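MstE (Scytonema sp. PCC 10023, PDB 6SBF) probably cyclises linear isoprenoid precursors into polycyclic merosterol-type scaffolds, acting as a single-domain class II terpene cyclase with an alpha-helical barrel. Local coordinates at residues P321-I333 / K337-S349. The protein carries 1 engineered substitution. Residues are numbered along the deposited sequence; the frame is centred on the assembly and turned at random.
Sequences PNQFPHWRYYDEI and KRFEGSIIFDHNS
The ring of Tyr-330 is held between two unlike partners: Phe-339 lies over one face in an offset stack, centroids 4.2 Å apart and planes 16° from parallel, while Lys-337 crosses the opposite face with CE and NZ, giving CH-pi and cation-pi contacts; the carbonyl of Arg-338 sits at the edge. This sandwich flanks a short parallel strand pair, 328-329 beside 342-344, in a mixed sheet whose other outer strand, 311-313, runs antiparallel to 342-344, between helices 282-298 and 350-363 of this alpha6-alpha6-barrel cyclase. On the far side of the pair, Ile-343 sets CD1 over a face of the Tyr-329 ring and against Trp-327 CB (3.7 Å from CD1). The backbone bond from Tyr-330 N to Ile-343 O (2.9 Å) ends the pairing, and with CG turned anti to N (chi1 -176°) the ring swings back across 337-339. A serine in place of Tyr-330 would probably leave the Phe-339 face and the Lys-337 chain without their shared partner and open a gap between them. Lys-337, bent at chi2 and chi4, brings NZ to Tyr-330 O (2.8 Å) and, on a lone pair, to Ile-333 O (3.2 Å); Ile-333 N reaches Tyr-330 O from the carbonyl's opposite face.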
loop_
_atom_site.group_PDB
_atom_site.type_symbol
_atom_site.label_atom_id
_atom_site.label_comp_id
_atom_site.label_asym_id
_atom_site.label_seq_id
_atom_site.Cartn_x
_atom_site.Cartn_y
_atom_site.Cartn_z
ATOM N N PRO A 321 0.102 -17.856 -1.245
ATOM C CA PRO A 321 1.489 -17.443 -1.478
ATOM C C PRO A 321 2.344 -17.358 -0.207
ATOM O O PRO A 321 3.565 -17.389 -0.319
ATOM C CB PRO A 321 1.324 -16.080 -2.199
ATOM C CG PRO A 321 -0.036 -15.625 -1.728
ATOM C CD PRO A 321 -0.882 -16.851 -1.734
ATOM N N ASN A 322 1.713 -17.214 0.962
ATOM C CA ASN A 322 2.511 -17.191 2.214
ATOM C C ASN A 322 3.027 -18.608 2.563
ATOM O O ASN A 322 3.780 -18.705 3.508
ATOM C CB ASN A 322 1.645 -16.609 3.319
ATOM C CG ASN A 322 1.252 -15.167 3.001
ATOM O OD1 ASN A 322 2.122 -14.329 2.986
ATOM N ND2 ASN A 322 -0.019 -14.952 2.698
ATOM N N GLN A 323 2.550 -19.608 1.819
ATOM C CA GLN A 323 2.993 -21.017 1.960
ATOM C C GLN A 323 3.827 -21.426 0.740
ATOM O O GLN A 323 4.012 -22.607 0.557
ATOM C CB GLN A 323 1.775 -21.928 2.202
ATOM C CG GLN A 323 1.207 -21.797 3.613
ATOM C CD GLN A 323 -0.018 -22.666 3.818
ATOM O OE1 GLN A 323 -1.058 -22.498 3.176
ATOM N NE2 GLN A 323 0.096 -23.608 4.729
ATOM N N PHE A 324 4.309 -20.473 -0.064
ATOM C CA PHE A 324 5.192 -20.743 -1.226
ATOM C C PHE A 324 6.619 -20.419 -0.828
ATOM O O PHE A 324 6.980 -19.270 -0.563
ATOM C CB PHE A 324 4.741 -19.860 -2.382
ATOM C CG PHE A 324 5.459 -20.077 -3.690
ATOM C CD1 PHE A 324 5.113 -21.121 -4.535
ATOM C CD2 PHE A 324 6.482 -19.242 -4.069
ATOM C CE1 PHE A 324 5.756 -21.278 -5.757
ATOM C CE2 PHE A 324 7.102 -19.363 -5.296
ATOM C CZ PHE A 324 6.775 -20.416 -6.118
ATOM N N PRO A 325 7.483 -21.455 -0.703
ATOM C CA PRO A 325 8.805 -21.204 -0.126
ATOM C C PRO A 325 9.861 -20.831 -1.146
ATOM O O PRO A 325 10.994 -20.608 -0.721
ATOM C CB PRO A 325 9.134 -22.531 0.552
ATOM C CG PRO A 325 8.427 -23.565 -0.293
ATOM C CD PRO A 325 7.140 -22.894 -0.712
ATOM N N HIS A 326 9.409 -20.730 -2.424
ATOM C CA HIS A 326 10.329 -20.711 -3.574
ATOM C C HIS A 326 10.646 -19.332 -4.126
ATOM O O HIS A 326 11.302 -19.227 -5.185
ATOM C CB HIS A 326 9.788 -21.623 -4.689
ATOM C CG HIS A 326 9.376 -22.982 -4.256
ATOM N ND1 HIS A 326 10.267 -23.926 -3.782
ATOM C CD2 HIS A 326 8.146 -23.547 -4.234
ATOM C CE1 HIS A 326 9.591 -25.023 -3.500
ATOM N NE2 HIS A 326 8.271 -24.839 -3.778
ATOM N N TRP A 327 10.196 -18.287 -3.509
ATOM C CA TRP A 327 10.331 -16.915 -4.028
ATOM C C TRP A 327 11.779 -16.652 -4.379
ATOM O O TRP A 327 12.676 -16.924 -3.554
ATOM C CB TRP A 327 9.844 -15.820 -3.068
ATOM C CG TRP A 327 8.411 -15.952 -2.685
ATOM C CD1 TRP A 327 7.864 -16.302 -1.484
ATOM C CD2 TRP A 327 7.312 -15.705 -3.559
ATOM N NE1 TRP A 327 6.502 -16.334 -1.594
ATOM C CE2 TRP A 327 6.136 -15.976 -2.843
ATOM C CE3 TRP A 327 7.218 -15.291 -4.902
ATOM C CZ2 TRP A 327 4.885 -15.913 -3.412
ATOM C CZ3 TRP A 327 5.980 -15.279 -5.470
ATOM C CH2 TRP A 327 4.834 -15.547 -4.729
ATOM N N ARG A 328 11.957 -16.027 -5.529
ATOM C CA ARG A 328 13.239 -15.461 -5.944
ATOM C C ARG A 328 13.011 -14.006 -6.382
ATOM O O ARG A 328 11.917 -13.701 -6.823
ATOM C CB ARG A 328 13.791 -16.231 -7.139
ATOM C CG ARG A 328 14.160 -17.679 -6.822
ATOM C CD ARG A 328 14.804 -18.353 -8.006
ATOM N NE ARG A 328 13.869 -18.466 -9.120
ATOM C CZ ARG A 328 14.249 -18.846 -10.331
ATOM N NH1 ARG A 328 13.381 -18.923 -11.325
ATOM N NH2 ARG A 328 15.514 -19.158 -10.523
ATOM N N TYR A 329 14.041 -13.204 -6.304
ATOM C CA TYR A 329 13.987 -11.789 -6.715
ATOM C C TYR A 329 14.255 -11.761 -8.218
ATOM O O TYR A 329 15.296 -12.254 -8.646
ATOM C CB TYR A 329 14.938 -10.935 -5.871
ATOM C CG TYR A 329 14.426 -10.885 -4.451
ATOM C CD1 TYR A 329 14.736 -11.892 -3.555
ATOM C CD2 TYR A 329 13.560 -9.871 -4.062
ATOM C CE1 TYR A 329 14.198 -11.882 -2.279
ATOM C CE2 TYR A 329 13.005 -9.849 -2.798
ATOM C CZ TYR A 329 13.331 -10.862 -1.921
ATOM O OH TYR A 329 12.794 -10.907 -0.663
ATOM N N TYR A 330 13.303 -11.314 -9.015
ATOM C CA TYR A 330 13.327 -11.372 -10.500
ATOM C C TYR A 330 14.650 -10.811 -11.024
ATOM O O TYR A 330 15.306 -11.440 -11.878
ATOM C CB TYR A 330 12.163 -10.598 -11.116
ATOM C CG TYR A 330 12.114 -10.726 -12.616
ATOM C CD1 TYR A 330 11.513 -11.826 -13.194
ATOM C CD2 TYR A 330 12.575 -9.714 -13.442
ATOM C CE1 TYR A 330 11.429 -11.981 -14.566
ATOM C CE2 TYR A 330 12.500 -9.845 -14.818
ATOM C CZ TYR A 330 11.924 -10.976 -15.377
ATOM O OH TYR A 330 11.834 -11.057 -16.727
ATOM N N ASP A 331 15.092 -9.690 -10.465
ATOM C CA ASP A 331 16.291 -9.010 -10.995
ATOM C C ASP A 331 17.566 -9.797 -10.676
ATOM O O ASP A 331 18.584 -9.553 -11.298
ATOM C CB ASP A 331 16.385 -7.599 -10.450
ATOM C CG ASP A 331 15.420 -6.679 -11.176
ATOM O OD1 ASP A 331 15.257 -6.841 -12.412
ATOM O OD2 ASP A 331 14.798 -5.857 -10.493
ATOM N N GLU A 332 17.518 -10.784 -9.811
ATOM C CA GLU A 332 18.690 -11.592 -9.396
ATOM C C GLU A 332 18.776 -12.922 -10.150
ATOM O O GLU A 332 19.759 -13.659 -9.919
ATOM C CB GLU A 332 18.578 -11.877 -7.903
ATOM C CG GLU A 332 18.654 -10.624 -7.084
ATOM C CD GLU A 332 18.573 -10.784 -5.598
ATOM O OE1 GLU A 332 18.525 -9.747 -4.964
ATOM O OE2 GLU A 332 18.526 -11.944 -5.091
ATOM N N ILE A 333 17.710 -13.309 -10.857
ATOM C CA ILE A 333 17.656 -14.637 -11.543
ATOM C C ILE A 333 18.607 -14.591 -12.733
ATOM O O ILE A 333 18.502 -13.640 -13.546
ATOM C CB ILE A 333 16.239 -15.007 -12.004
ATOM C CG1 ILE A 333 15.268 -15.057 -10.824
ATOM C CG2 ILE A 333 16.281 -16.326 -12.783
ATOM C CD1 ILE A 333 13.806 -15.064 -11.243
ATOM N N LYS A 337 14.143 -16.825 -17.189
ATOM C CA LYS A 337 13.270 -16.490 -16.037
ATOM C C LYS A 337 11.833 -16.172 -16.440
ATOM O O LYS A 337 11.524 -15.895 -17.579
ATOM C CB LYS A 337 13.901 -15.351 -15.236
ATOM C CG LYS A 337 14.117 -14.014 -15.944
ATOM C CD LYS A 337 15.403 -13.393 -15.415
ATOM C CE LYS A 337 15.625 -11.914 -15.623
ATOM N NZ LYS A 337 16.421 -11.374 -14.483
ATOM N N ARG A 338 10.978 -16.193 -15.441
ATOM C CA ARG A 338 9.543 -15.914 -15.609
ATOM C C ARG A 338 9.151 -15.089 -14.415
ATOM O O ARG A 338 9.862 -15.130 -13.381
ATOM C CB ARG A 338 8.691 -17.181 -15.650
ATOM C CG ARG A 338 8.863 -18.108 -14.450
ATOM C CD ARG A 338 8.159 -19.428 -14.675
ATOM N NE ARG A 338 6.741 -19.199 -14.966
ATOM C CZ ARG A 338 5.960 -20.047 -15.622
ATOM N NH1 ARG A 338 4.696 -19.733 -15.854
ATOM N NH2 ARG A 338 6.442 -21.213 -16.024
ATOM N N PHE A 339 8.024 -14.442 -14.517
ATOM C CA PHE A 339 7.567 -13.649 -13.367
ATOM C C PHE A 339 6.935 -14.515 -12.278
ATOM O O PHE A 339 7.079 -14.143 -11.093
ATOM C CB PHE A 339 6.638 -12.542 -13.839
ATOM C CG PHE A 339 7.358 -11.523 -14.667
ATOM C CD1 PHE A 339 8.271 -10.638 -14.085
ATOM C CD2 PHE A 339 7.114 -11.441 -16.021
ATOM C CE1 PHE A 339 8.878 -9.648 -14.855
ATOM C CE2 PHE A 339 7.787 -10.501 -16.794
ATOM C CZ PHE A 339 8.681 -9.624 -16.219
ATOM N N GLU A 340 6.278 -15.613 -12.647
ATOM C CA GLU A 340 5.584 -16.444 -11.655
ATOM C C GLU A 340 6.631 -17.008 -10.707
ATOM O O GLU A 340 7.650 -17.550 -11.160
ATOM C CB GLU A 340 4.752 -17.553 -12.273
ATOM C CG GLU A 340 3.662 -17.039 -13.187
ATOM C CD GLU A 340 4.092 -16.705 -14.610
ATOM O OE1 GLU A 340 3.250 -16.158 -15.305
ATOM O OE2 GLU A 340 5.267 -16.923 -14.999
ATOM N N GLY A 341 6.353 -16.856 -9.421
ATOM C CA GLY A 341 7.243 -17.274 -8.348
ATOM C C GLY A 341 8.361 -16.314 -8.099
ATOM O O GLY A 341 9.256 -16.652 -7.319
ATOM N N SER A 342 8.270 -15.106 -8.637
ATOM C CA SER A 342 9.310 -14.079 -8.418
ATOM C C SER A 342 8.745 -12.820 -7.757
ATOM O O SER A 342 7.511 -12.680 -7.676
ATOM C CB SER A 342 10.002 -13.755 -9.710
ATOM O OG SER A 342 9.268 -12.770 -10.417
ATOM N N ILE A 343 9.683 -12.033 -7.277
ATOM C CA ILE A 343 9.415 -10.777 -6.586
ATOM C C ILE A 343 10.050 -9.666 -7.399
ATOM O O ILE A 343 11.241 -9.733 -7.740
ATOM C CB ILE A 343 9.952 -10.850 -5.154
ATOM C CG1 ILE A 343 9.289 -11.953 -4.364
ATOM C CG2 ILE A 343 9.829 -9.522 -4.444
ATOM C CD1 ILE A 343 9.885 -12.164 -2.972
ATOM N N ILE A 344 9.280 -8.610 -7.606
ATOM C CA ILE A 344 9.783 -7.342 -8.175
ATOM C C ILE A 344 9.732 -6.228 -7.137
ATOM O O ILE A 344 9.110 -6.379 -6.100
ATOM C CB ILE A 344 9.028 -7.036 -9.477
ATOM C CG1 ILE A 344 7.563 -6.684 -9.255
ATOM C CG2 ILE A 344 9.215 -8.173 -10.479
ATOM C CD1 ILE A 344 6.995 -5.999 -10.447
ATOM N N PHE A 345 10.369 -5.126 -7.463
ATOM C CA PHE A 345 10.369 -3.972 -6.547
ATOM C C PHE A 345 10.181 -2.674 -7.336
ATOM O O PHE A 345 10.146 -2.643 -8.566
ATOM C CB PHE A 345 11.637 -3.959 -5.679
ATOM C CG PHE A 345 12.912 -3.731 -6.435
ATOM C CD1 PHE A 345 13.487 -2.510 -6.568
ATOM C CD2 PHE A 345 13.636 -4.840 -6.891
ATOM C CE1 PHE A 345 14.672 -2.320 -7.244
ATOM C CE2 PHE A 345 14.829 -4.651 -7.572
ATOM C CZ PHE A 345 15.348 -3.392 -7.709
ATOM N N ASP A 346 10.045 -1.627 -6.558
ATOM C CA ASP A 346 9.817 -0.265 -7.073
ATOM C C ASP A 346 11.147 0.360 -7.459
ATOM O O ASP A 346 11.799 1.027 -6.658
ATOM C CB ASP A 346 9.090 0.556 -6.032
ATOM C CG ASP A 346 9.762 0.619 -4.653
ATOM O OD1 ASP A 346 10.268 -0.406 -4.131
ATOM O OD2 ASP A 346 9.717 1.733 -4.057
ATOM N N HIS A 347 11.583 0.115 -8.706
ATOM C CA HIS A 347 12.925 0.520 -9.153
ATOM C C HIS A 347 13.147 2.035 -9.064
ATOM O O HIS A 347 14.285 2.470 -8.968
ATOM C CB HIS A 347 13.183 0.034 -10.576
ATOM C CG HIS A 347 12.178 0.503 -11.575
ATOM N ND1 HIS A 347 10.858 -0.019 -11.654
ATOM C CD2 HIS A 347 12.290 1.519 -12.498
ATOM C CE1 HIS A 347 10.237 0.695 -12.639
ATOM N NE2 HIS A 347 11.115 1.591 -13.188
ATOM N N ASN A 348 12.092 2.866 -9.099
ATOM C CA ASN A 348 12.245 4.342 -9.016
ATOM C C ASN A 348 12.282 4.816 -7.571
ATOM O O ASN A 348 12.544 6.008 -7.340
ATOM C CB ASN A 348 11.126 5.045 -9.783
ATOM C CG ASN A 348 11.218 4.852 -11.288
ATOM O OD1 ASN A 348 12.338 4.786 -11.817
ATOM N ND2 ASN A 348 10.083 4.850 -11.985
ATOM N N SER A 349 11.970 3.953 -6.608
ATOM C CA SER A 349 11.899 4.301 -5.172
ATOM C C SER A 349 10.712 5.237 -4.885
ATOM O O SER A 349 10.672 5.771 -3.757
ATOM C CB SER A 349 13.192 4.872 -4.634
ATOM O OG SER A 349 14.335 4.085 -4.974
HETATM O O HOH W 1 10.485 -19.154 -7.951
HETATM O O HOH W 2 10.105 -12.911 -18.085
HETATM O O HOH W 3 12.205 -5.739 -9.886
HETATM O O HOH W 4 13.415 -8.063 -8.627
#